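PDB 6JTJ: beta-hexosaminidase from Neisseria gonorrhoeae, which probably cleaves terminal beta-1,4-linked N-acetylglucosamine from peptidoglycan fragments during cell-wall recycling, as a glycoside hydrolase of family 3. Local coordinates for residues 74-80 and 112-118; 101-107 and 158-164; 63-69 and 331-335. All coordinates share one frame; numbering follows the deposited sequence.

Contact 1. Residues 74-80 and 112-118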
loop_
_atom_site.group_PDB
_atom_site.type_symbol
_atom_site.label_atom_id
_atom_site.label_comp_id
_atom_site.label_asym_id
_atom_site.label_seq_id
_atom_site.Cartn_x
_atom_site.Cartn_y
_atom_site.Cartn_z
ATOM N N LEU C 74 16.390 3.339 9.484
ATOM C CA LEU C 74 17.091 2.697 8.387
ATOM C C LEU C 74 16.137 1.969 7.447
ATOM O O LEU C 74 15.013 1.611 7.818
ATOM C CB LEU C 74 18.119 1.704 8.921
ATOM C CG LEU C 74 19.224 2.314 9.797
ATOM C CD1 LEU C 74 20.106 1.222 10.367
ATOM C CD2 LEU C 74 20.065 3.316 9.012
ATOM N N PHE C 75 16.611 1.775 6.220
ATOM C CA PHE C 75 15.851 1.145 5.156
ATOM C C PHE C 75 16.739 0.133 4.451
ATOM O O PHE C 75 17.921 0.012 4.767
ATOM C CB PHE C 75 15.371 2.201 4.166
ATOM C CG PHE C 75 14.387 3.165 4.753
ATOM C CD1 PHE C 75 13.064 2.814 4.895
ATOM C CD2 PHE C 75 14.795 4.416 5.183
ATOM C CE1 PHE C 75 12.158 3.693 5.427
ATOM C CE2 PHE C 75 13.897 5.301 5.729
ATOM C CZ PHE C 75 12.570 4.940 5.842
ATOM N N ARG C 76 16.174 -0.579 3.475
ATOM C CA ARG C 76 16.929 -1.594 2.755
ATOM C C ARG C 76 18.167 -1.016 2.046
ATOM O O ARG C 76 19.170 -1.685 1.949
ATOM C CB ARG C 76 16.050 -2.332 1.749
ATOM C CG ARG C 76 16.763 -3.487 1.054
ATOM C CD ARG C 76 15.817 -4.397 0.300
ATOM N NE ARG C 76 14.971 -5.191 1.197
ATOM C CZ ARG C 76 14.006 -6.014 0.790
ATOM N NH1 ARG C 76 13.769 -6.192 -0.510
ATOM N NH2 ARG C 76 13.261 -6.665 1.681
ATOM N N ARG C 77 18.078 0.220 1.562
ATOM C CA ARG C 77 19.206 0.875 0.883
ATOM C C ARG C 77 20.407 1.103 1.801
ATOM O O ARG C 77 21.503 1.389 1.326
ATOM C CB ARG C 77 18.784 2.226 0.295
ATOM C CG ARG C 77 18.410 3.262 1.337
ATOM C CD ARG C 77 18.175 4.620 0.712
ATOM N NE ARG C 77 18.128 5.636 1.762
ATOM C CZ ARG C 77 17.018 6.075 2.344
ATOM N NH1 ARG C 77 15.822 5.627 1.968
ATOM N NH2 ARG C 77 17.097 6.996 3.294
ATOM N N ASN C 78 20.198 0.981 3.106
ATOM C CA ASN C 78 21.275 1.115 4.075
ATOM C C ASN C 78 21.889 -0.224 4.442
ATOM O O ASN C 78 22.740 -0.287 5.333
ATOM C CB ASN C 78 20.761 1.784 5.345
ATOM C CG ASN C 78 20.071 3.088 5.076
ATOM O OD1 ASN C 78 18.903 3.267 5.423
ATOM N ND2 ASN C 78 20.781 4.024 4.447
ATOM N N PHE C 79 21.484 -1.296 3.761
ATOM C CA PHE C 79 21.905 -2.627 4.159
ATOM C C PHE C 79 22.610 -3.374 3.036
ATOM O O PHE C 79 22.043 -3.599 1.965
ATOM C CB PHE C 79 20.719 -3.455 4.623
ATOM C CG PHE C 79 21.096 -4.810 5.123
ATOM C CD1 PHE C 79 21.767 -4.939 6.320
ATOM C CD2 PHE C 79 20.775 -5.954 4.405
ATOM C CE1 PHE C 79 22.114 -6.186 6.812
ATOM C CE2 PHE C 79 21.109 -7.201 4.886
ATOM C CZ PHE C 79 21.786 -7.315 6.092
ATOM N N GLN C 80 23.839 -3.786 3.333
ATOM C CA GLN C 80 24.681 -4.590 2.450
ATOM C C GLN C 80 24.801 -5.987 3.049
ATOM O O GLN C 80 24.469 -6.986 2.422
ATOM C CB GLN C 80 26.051 -3.929 2.367
ATOM C CG GLN C 80 26.696 -3.945 1.007
ATOM C CD GLN C 80 27.903 -3.030 0.946
ATOM O OE1 GLN C 80 28.555 -2.756 1.964
ATOM N NE2 GLN C 80 28.220 -2.563 -0.255
ATOM N N GLN C 112 10.147 -6.347 5.650
ATOM C CA GLN C 112 11.377 -6.739 6.330
ATOM C C GLN C 112 12.543 -6.180 5.526
ATOM O O GLN C 112 12.835 -6.664 4.424
ATOM C CB GLN C 112 11.480 -8.268 6.421
ATOM C CG GLN C 112 12.749 -8.707 7.131
ATOM C CD GLN C 112 12.909 -10.209 7.271
ATOM O OE1 GLN C 112 11.966 -10.984 7.126
ATOM N NE2 GLN C 112 14.143 -10.624 7.540
ATOM N N ARG C 113 13.149 -5.105 6.016
ATOM C CA ARG C 113 14.166 -4.374 5.254
ATOM C C ARG C 113 15.408 -5.199 4.962
ATOM O O ARG C 113 15.936 -5.175 3.853
ATOM C CB ARG C 113 14.593 -3.098 5.990
ATOM C CG ARG C 113 13.485 -2.113 6.294
ATOM C CD ARG C 113 12.578 -1.836 5.104
ATOM N NE ARG C 113 11.570 -0.849 5.481
ATOM C CZ ARG C 113 10.359 -0.732 4.931
ATOM N NH1 ARG C 113 9.962 -1.541 3.953
ATOM N NH2 ARG C 113 9.527 0.197 5.382
ATOM N N PHE C 114 15.853 -5.932 5.964
ATOM C CA PHE C 114 17.144 -6.595 5.928
ATOM C C PHE C 114 16.911 -8.089 5.759
ATOM O O PHE C 114 16.379 -8.745 6.648
ATOM C CB PHE C 114 17.947 -6.360 7.228
ATOM C CG PHE C 114 18.071 -4.931 7.642
ATOM C CD1 PHE C 114 18.072 -3.904 6.721
ATOM C CD2 PHE C 114 18.189 -4.612 8.980
ATOM C CE1 PHE C 114 18.204 -2.587 7.128
ATOM C CE2 PHE C 114 18.326 -3.295 9.395
ATOM C CZ PHE C 114 18.329 -2.283 8.471
ATOM N N ILE C 115 17.339 -8.625 4.622
ATOM C CA ILE C 115 17.042 -10.009 4.273
ATOM C C ILE C 115 18.273 -10.904 4.454
ATOM O O ILE C 115 18.243 -11.829 5.260
ATOM C CB ILE C 115 16.535 -10.096 2.824
ATOM C CG1 ILE C 115 15.233 -9.313 2.685
ATOM C CG2 ILE C 115 16.360 -11.541 2.382
ATOM C CD1 ILE C 115 14.083 -9.774 3.571
ATOM N N GLU C 116 19.348 -10.617 3.721
ATOM C CA GLU C 116 20.522 -11.496 3.719
ATOM C C GLU C 116 21.186 -11.559 5.088
ATOM O O GLU C 116 21.532 -10.536 5.661
ATOM C CB GLU C 116 21.537 -11.051 2.668
ATOM C CG GLU C 116 22.688 -12.040 2.483
ATOM C CD GLU C 116 23.859 -11.483 1.686
ATOM O OE1 GLU C 116 24.600 -12.277 1.045
ATOM O OE2 GLU C 116 24.065 -10.254 1.717
ATOM N N GLY C 117 21.334 -12.768 5.619
ATOM C CA GLY C 117 21.946 -12.972 6.923
ATOM C C GLY C 117 20.959 -12.939 8.072
ATOM O O GLY C 117 21.342 -13.171 9.222
ATOM N N PHE C 118 19.680 -12.685 7.772
ATOM C CA PHE C 118 18.622 -12.664 8.786
ATOM C C PHE C 118 17.710 -13.845 8.558
ATOM O O PHE C 118 17.560 -14.308 7.431
ATOM C CB PHE C 118 17.808 -11.345 8.684
ATOM C CG PHE C 118 18.488 -10.162 9.307
ATOM C CD1 PHE C 118 19.472 -9.472 8.628
ATOM C CD2 PHE C 118 18.129 -9.731 10.581
ATOM C CE1 PHE C 118 20.114 -8.395 9.212
ATOM C CE2 PHE C 118 18.756 -8.642 11.171
ATOM C CZ PHE C 118 19.754 -7.976 10.490
HETATM O O HOH W 1 12.364 0.563 7.774
#
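Phe79 lies over Phe114 in an offset stack, centroids 4.8 Å apart and planes at 26°, and this aromatic layer is the tight part of the contact. Phe114 CB sits almost above the middle of the Phe79 ring, a CH-pi contact, while the edge of Phe118 turns toward the face of Phe79 with CE1 3.7 Å from Phe79 CZ. Phenylalanines suit this place because flat rings can overlap face to face, and both Phe79 and Phe114 also pack on Leu85 of helix 82-94. The segments are the loops that follow strands 69-74 and 111-112 of the TIM-barrel-like domain, next to the sugar site. Both hydrogen bonds between them run from Arg76 to backbone carbonyls: its CG anti to the backbone N (chi1 -175°), it reaches across with NE to Arg113 O (2.8 Å, 162°) and NH2 to Gln112 O (2.8 Å), both acceptors near the guanidinium plane. Arginine fits because it serves two adjacent carbonyls at once. Arg113, a predicted substrate-binding residue, runs beside Phe75 and shares a water with Leu74 O, its NH2 being salt-bridged to Asp105 and to Asp221 of the second subunit. Looser and more exposed is the far end, where Glu116 merely passes by the backbone of the poorly ordered Gln80.

Contact 2. Residues 101-107 and 158-164. With NAG (2-acetamido-2-deoxy-beta-D-glucopyranose), chain I.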
loop_
_atom_site.group_PDB
_atom_site.type_symbol
_atom_site.label_atom_id
_atom_site.label_comp_id
_atom_site.label_asym_id
_atom_site.label_seq_id
_atom_site.Cartn_x
_atom_site.Cartn_y
_atom_site.Cartn_z
ATOM N N ILE C 101 18.924 7.080 18.731
ATOM C CA ILE C 101 18.094 5.881 18.656
ATOM C C ILE C 101 17.958 5.459 17.190
ATOM O O ILE C 101 17.731 6.282 16.319
ATOM C CB ILE C 101 16.696 6.139 19.266
ATOM C CG1 ILE C 101 16.804 6.315 20.781
ATOM C CG2 ILE C 101 15.726 5.017 18.932
ATOM C CD1 ILE C 101 17.206 5.083 21.555
ATOM N N ILE C 102 18.132 4.176 16.925
ATOM C CA ILE C 102 18.090 3.652 15.567
ATOM C C ILE C 102 16.926 2.668 15.430
ATOM O O ILE C 102 16.809 1.711 16.208
ATOM C CB ILE C 102 19.418 2.942 15.202
ATOM C CG1 ILE C 102 20.606 3.897 15.420
ATOM C CG2 ILE C 102 19.377 2.445 13.764
ATOM C CD1 ILE C 102 21.968 3.283 15.145
ATOM N N ALA C 103 16.080 2.903 14.438
ATOM C CA ALA C 103 14.915 2.056 14.201
ATOM C C ALA C 103 14.855 1.536 12.778
ATOM O O ALA C 103 15.563 2.015 11.891
ATOM C CB ALA C 103 13.642 2.817 14.526
ATOM N N VAL C 104 14.026 0.511 12.595
ATOM C CA VAL C 104 13.778 -0.099 11.283
ATOM C C VAL C 104 12.381 -0.740 11.271
ATOM O O VAL C 104 11.821 -1.052 12.321
ATOM C CB VAL C 104 14.848 -1.162 10.956
ATOM C CG1 VAL C 104 14.672 -2.403 11.826
ATOM C CG2 VAL C 104 14.833 -1.536 9.485
ATOM N N ASP C 105 11.817 -0.881 10.081
ATOM C CA ASP C 105 10.564 -1.595 9.871
ATOM C C ASP C 105 10.825 -3.084 9.621
ATOM O O ASP C 105 10.982 -3.504 8.468
ATOM C CB ASP C 105 9.797 -0.999 8.672
ATOM C CG ASP C 105 9.359 0.442 8.898
ATOM O OD1 ASP C 105 8.604 0.670 9.862
ATOM O OD2 ASP C 105 9.724 1.333 8.097
ATOM N N HIS C 106 10.897 -3.868 10.700
ATOM C CA HIS C 106 10.836 -5.327 10.601
ATOM C C HIS C 106 9.542 -5.794 11.215
ATOM O O HIS C 106 9.435 -5.931 12.432
ATOM C CB HIS C 106 12.020 -6.013 11.290
ATOM C CG HIS C 106 13.203 -6.211 10.395
ATOM N ND1 HIS C 106 14.098 -7.243 10.561
ATOM C CD2 HIS C 106 13.637 -5.510 9.327
ATOM C CE1 HIS C 106 15.024 -7.178 9.623
ATOM N NE2 HIS C 106 14.773 -6.130 8.866
ATOM N N GLU C 107 8.554 -6.013 10.358
ATOM C CA GLU C 107 7.280 -6.578 10.769
ATOM C C GLU C 107 7.271 -8.066 10.492
ATOM O O GLU C 107 6.836 -8.854 11.327
ATOM C CB GLU C 107 6.134 -5.946 9.988
ATOM C CG GLU C 107 5.881 -4.488 10.308
ATOM C CD GLU C 107 4.844 -3.852 9.395
ATOM O OE1 GLU C 107 4.005 -4.579 8.822
ATOM O OE2 GLU C 107 4.871 -2.622 9.260
ATOM N N GLY C 158 23.057 -3.565 16.412
ATOM C CA GLY C 158 23.059 -2.219 16.995
ATOM C C GLY C 158 21.779 -1.427 16.790
ATOM O O GLY C 158 21.780 -0.211 16.962
ATOM N N ILE C 159 20.697 -2.112 16.428
ATOM C CA ILE C 159 19.400 -1.484 16.201
ATOM C C ILE C 159 18.691 -1.415 17.544
ATOM O O ILE C 159 18.795 -2.334 18.337
ATOM C CB ILE C 159 18.532 -2.321 15.243
ATOM C CG1 ILE C 159 19.268 -2.605 13.913
ATOM C CG2 ILE C 159 17.193 -1.656 15.010
ATOM C CD1 ILE C 159 19.565 -1.403 13.063
ATOM N N ASP C 160 17.962 -0.340 17.806
ATOM C CA ASP C 160 17.244 -0.235 19.088
ATOM C C ASP C 160 15.847 -0.848 19.066
ATOM O O ASP C 160 15.433 -1.490 20.025
ATOM C CB ASP C 160 17.147 1.218 19.522
ATOM C CG ASP C 160 18.487 1.784 19.912
ATOM O OD1 ASP C 160 19.023 1.359 20.956
ATOM O OD2 ASP C 160 18.990 2.660 19.189
ATOM N N LEU C 161 15.133 -0.630 17.964
ATOM C CA LEU C 161 13.696 -0.843 17.909
ATOM C C LEU C 161 13.267 -1.205 16.489
ATOM O O LEU C 161 13.753 -0.609 15.519
ATOM C CB LEU C 161 13.035 0.467 18.308
ATOM C CG LEU C 161 11.533 0.662 18.163
ATOM C CD1 LEU C 161 10.806 0.007 19.316
ATOM C CD2 LEU C 161 11.218 2.130 18.153
ATOM N N SER C 162 12.355 -2.163 16.376
ATOM C CA SER C 162 11.584 -2.364 15.144
ATOM C C SER C 162 10.195 -1.746 15.286
ATOM O O SER C 162 9.576 -1.831 16.347
ATOM C CB SER C 162 11.432 -3.843 14.829
ATOM O OG SER C 162 10.617 -4.029 13.682
ATOM N N PHE C 163 9.724 -1.097 14.225
ATOM C CA PHE C 163 8.393 -0.507 14.219
ATOM C C PHE C 163 7.347 -1.607 13.991
ATOM O O PHE C 163 6.868 -1.806 12.894
ATOM C CB PHE C 163 8.281 0.623 13.165
ATOM C CG PHE C 163 9.098 1.864 13.489
ATOM C CD1 PHE C 163 9.052 2.430 14.753
ATOM C CD2 PHE C 163 9.901 2.480 12.537
ATOM C CE1 PHE C 163 9.778 3.580 15.053
ATOM C CE2 PHE C 163 10.624 3.638 12.838
ATOM C CZ PHE C 163 10.556 4.189 14.095
ATOM N N THR C 164 7.013 -2.302 15.071
ATOM C CA THR C 164 6.103 -3.419 15.051
ATOM C C THR C 164 5.599 -3.571 16.486
ATOM O O THR C 164 6.316 -3.223 17.443
ATOM C CB THR C 164 6.825 -4.667 14.507
ATOM O OG1 THR C 164 5.882 -5.672 14.118
ATOM C CG2 THR C 164 7.812 -5.238 15.530
HETATM C C1 NAG I . 4.439 4.339 6.878
HETATM C C2 NAG I . 3.956 2.894 7.069
HETATM C C3 NAG I . 4.349 2.385 8.436
HETATM C C4 NAG I . 5.836 2.613 8.696
HETATM C C5 NAG I . 6.193 4.083 8.591
HETATM C C6 NAG I . 7.709 4.288 8.665
HETATM C C7 NAG I . 1.827 1.839 6.287
HETATM C C8 NAG I . 2.648 0.855 5.565
HETATM N N2 NAG I . 2.524 2.765 6.954
HETATM O O1 NAG I . 4.535 4.651 5.501
HETATM O O3 NAG I . 4.009 1.020 8.523
HETATM O O4 NAG I . 6.227 2.110 9.949
HETATM O O5 NAG I . 5.762 4.568 7.337
HETATM O O6 NAG I . 8.408 3.682 7.589
HETATM O O7 NAG I . 0.586 1.799 6.217
HETATM O O HOH W 2 6.207 -8.302 14.011
#
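The Phe163 ring has Asp105 OD1 at its edge, near its plane, and Phe292 meets it edge-to-face from outside the two segments; Ala103 CB approaches obliquely, 3.4 Å from Phe163 CZ. The small alanine leaves room for the ring to come this near. The Asp105 carboxylate stands 46° from the ring plane and takes one sugar hydroxyl on each oxygen: N-acetylglucosamine O4 donates to OD1 (2.8 Å) and O6 to OD2 (2.7 Å). An aspartate suits this work, since a carboxylate offers two acceptors, one for each hydroxyl. Glu107 is salt-bridged to Lys210, which itself bonds the sugar, and to Arg180, which lies beside the sugar and is predicted to bind substrate.

Next to the sugar-binding carboxylate the two segments pair in parallel. Val104 N bonds to Leu161 O, and Phe163 N to Val104 O at 2.8 Å. Asp160 extends the pairing at the start: its OD2 takes the N-H of Ile102 on the anti lone pair (2.9 Å, 165°) and is also salt-bridged to Lys93, which probably keeps the buried carboxylate charged. At the other end Ser162, with OG anti to its backbone N (chi1 176°), donates to His106 O at 2.6 Å from above the carbonyl plane; a serine is short enough to do so beside the strand. On the side of Val104, Ile159 packs CG2 on Val104 CG1 and CD1 on Ile102 CG2, against helices 82-94 and 136-155. Parallel neighbouring strands backed by helices, with ligand-binding side chains at their C-terminal ends, are the hallmark of a TIM-barrel-like glycosidase active site.

Contact 3. Residues 63-69 and 331-335; sequences RLLDPAI and VDELR
Arg335 and Asp66 face each other across the contact, and the arginine can be followed from base to tip. Its CB packs on Ala68 CB at 4.1 Å, where a small residue lets the helix come near. CG sits between the backbone N and the carbonyl carbon (chi1 71°), and from there the chain runs extended to NE, CG and CD both passing Asp66 OD2. NE bonds to Asp332 OD1 at 2.7 Å, about one helical turn back, and NH2 reaches the same oxygen, a side-on grip on one atom. NH1 turns the other way and donates to the anti lone pair of Asp66 OD2 (2.8 Å), the two planes nearly perpendicular at 87°. The other oxygen, Asp66 OD1, receives Ala68 N in an Asx turn, so aspartate both shapes the turn and holds the arginine. Arg63 crosses the Arg335 guanidinium with its CG over one face; its NH1 lies 2.8 Å from Asp332 OD2 and donates nearly straight to OD1 (3.1 Å, 175°). OD1 thus takes three donors, which probably favours the charged carboxylate. Beside this network Val331 CG1 touches Ile69 CD1 of strand 69-74 and Arg63 CD of helix 58-64, joining both to helix 328-335, next to strand 47-49 and helix 307-317.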
loop_
_atom_site.group_PDB
_atom_site.type_symbol
_atom_site.label_atom_id
_atom_site.label_comp_id
_atom_site.label_asym_id
_atom_site.label_seq_id
_atom_site.Cartn_x
_atom_site.Cartn_y
_atom_site.Cartn_z
ATOM N N ARG C 63 25.158 16.621 9.855
ATOM C CA ARG C 63 23.710 16.678 10.025
ATOM C C ARG C 63 23.262 15.983 11.310
ATOM O O ARG C 63 22.473 16.542 12.052
ATOM C CB ARG C 63 23.000 16.073 8.811
ATOM C CG ARG C 63 21.490 16.122 8.909
ATOM C CD ARG C 63 20.832 16.147 7.543
ATOM N NE ARG C 63 21.514 15.235 6.647
ATOM C CZ ARG C 63 22.127 15.564 5.520
ATOM N NH1 ARG C 63 22.160 16.811 5.061
ATOM N NH2 ARG C 63 22.709 14.605 4.829
ATOM N N LEU C 64 23.797 14.795 11.590
ATOM C CA LEU C 64 23.332 14.023 12.744
ATOM C C LEU C 64 23.804 14.596 14.077
ATOM O O LEU C 64 23.361 14.142 15.136
ATOM C CB LEU C 64 23.743 12.548 12.634
ATOM C CG LEU C 64 23.318 11.713 11.413
ATOM C CD1 LEU C 64 23.202 10.240 11.776
ATOM C CD2 LEU C 64 22.055 12.199 10.717
ATOM N N LEU C 65 24.717 15.569 14.028
ATOM C CA LEU C 65 25.167 16.248 15.231
ATOM C C LEU C 65 24.224 17.357 15.623
ATOM O O LEU C 65 24.304 17.871 16.738
ATOM C CB LEU C 65 26.598 16.787 15.055
ATOM C CG LEU C 65 27.670 15.696 15.160
ATOM C CD1 LEU C 65 29.001 16.171 14.595
ATOM C CD2 LEU C 65 27.832 15.250 16.603
ATOM N N ASP C 66 23.331 17.736 14.717
ATOM C CA ASP C 66 22.420 18.836 14.979
ATOM C C ASP C 66 21.524 18.501 16.170
ATOM O O ASP C 66 20.990 17.397 16.249
ATOM C CB ASP C 66 21.594 19.119 13.729
ATOM C CG ASP C 66 20.868 20.446 13.784
ATOM O OD1 ASP C 66 20.034 20.656 14.691
ATOM O OD2 ASP C 66 21.108 21.278 12.889
ATOM N N PRO C 67 21.373 19.441 17.122
ATOM C CA PRO C 67 20.535 19.152 18.300
ATOM C C PRO C 67 19.048 18.852 17.992
ATOM O O PRO C 67 18.356 18.321 18.854
ATOM C CB PRO C 67 20.658 20.432 19.158
ATOM C CG PRO C 67 21.218 21.478 18.254
ATOM C CD PRO C 67 22.024 20.760 17.216
ATOM N N ALA C 68 18.578 19.202 16.795
ATOM C CA ALA C 68 17.221 18.882 16.370
ATOM C C ALA C 68 16.994 17.372 16.180
ATOM O O ALA C 68 15.871 16.889 16.295
ATOM C CB ALA C 68 16.874 19.631 15.092
ATOM N N ILE C 69 18.069 16.640 15.935
ATOM C CA ILE C 69 17.976 15.228 15.637
ATOM C C ILE C 69 18.132 14.371 16.887
ATOM O O ILE C 69 18.998 14.640 17.731
ATOM C CB ILE C 69 18.987 14.873 14.547
ATOM C CG1 ILE C 69 18.569 15.615 13.280
ATOM C CG2 ILE C 69 19.041 13.365 14.329
ATOM C CD1 ILE C 69 19.412 15.312 12.072
ATOM N N VAL C 331 15.441 17.969 5.846
ATOM C CA VAL C 331 15.966 17.904 7.204
ATOM C C VAL C 331 16.880 19.111 7.432
ATOM O O VAL C 331 16.828 19.750 8.485
ATOM C CB VAL C 331 16.735 16.594 7.470
ATOM C CG1 VAL C 331 17.364 16.617 8.853
ATOM C CG2 VAL C 331 15.824 15.378 7.345
ATOM N N ASP C 332 17.710 19.429 6.432
ATOM C CA ASP C 332 18.590 20.604 6.518
ATOM C C ASP C 332 17.810 21.880 6.649
ATOM O O ASP C 332 18.119 22.726 7.502
ATOM C CB ASP C 332 19.521 20.669 5.321
ATOM C CG ASP C 332 20.622 19.658 5.413
ATOM O OD1 ASP C 332 20.899 19.188 6.545
ATOM O OD2 ASP C 332 21.210 19.308 4.370
ATOM N N GLU C 333 16.764 21.996 5.845
ATOM C CA GLU C 333 15.872 23.137 5.929
ATOM C C GLU C 333 15.203 23.228 7.305
ATOM O O GLU C 333 15.148 24.290 7.907
ATOM C CB GLU C 333 14.817 23.040 4.826
ATOM C CG GLU C 333 13.943 24.272 4.691
ATOM C CD GLU C 333 12.892 24.134 3.608
ATOM O OE1 GLU C 333 13.138 23.409 2.612
ATOM O OE2 GLU C 333 11.826 24.772 3.747
ATOM N N LEU C 334 14.677 22.108 7.788
ATOM C CA LEU C 334 13.963 22.101 9.062
ATOM C C LEU C 334 14.874 22.478 10.226
ATOM O O LEU C 334 14.488 23.274 11.077
ATOM C CB LEU C 334 13.339 20.723 9.317
ATOM C CG LEU C 334 12.659 20.501 10.666
ATOM C CD1 LEU C 334 11.490 21.454 10.866
ATOM C CD2 LEU C 334 12.207 19.053 10.776
ATOM N N ARG C 335 16.070 21.895 10.263
ATOM C CA ARG C 335 16.958 22.085 11.414
ATOM C C ARG C 335 17.578 23.484 11.503
ATOM O O ARG C 335 17.951 23.926 12.583
ATOM C CB ARG C 335 18.052 21.025 11.437
ATOM C CG ARG C 335 19.110 21.160 10.371
ATOM C CD ARG C 335 19.840 19.846 10.226
ATOM N NE ARG C 335 20.871 19.878 9.197
ATOM C CZ ARG C 335 22.131 20.256 9.387
ATOM N NH1 ARG C 335 22.556 20.650 10.579
ATOM N NH2 ARG C 335 22.976 20.233 8.366
#

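Contact 2 is the core of the three, near the centre of the chain, whereas contacts 1 and 3 are only partly buried. Strand 69-74 ties them together: Ile69 at its start belongs to contact 3 and Leu74 at its end to contact 1, where Leu74 N probably bonds to Ala103 O of contact 2. Contacts 1 and 2 also meet at the sugar site through Arg113 and Asp105, while contact 3 touches neither, and its Val331 side chain is about 14 Å from the sugar. Chemistry follows place: strand pairing and ligand hydroxyls in contact 2, stacked rings and arginine-to-carbonyl bonds in contact 1, a salt-bridge network in contact 3.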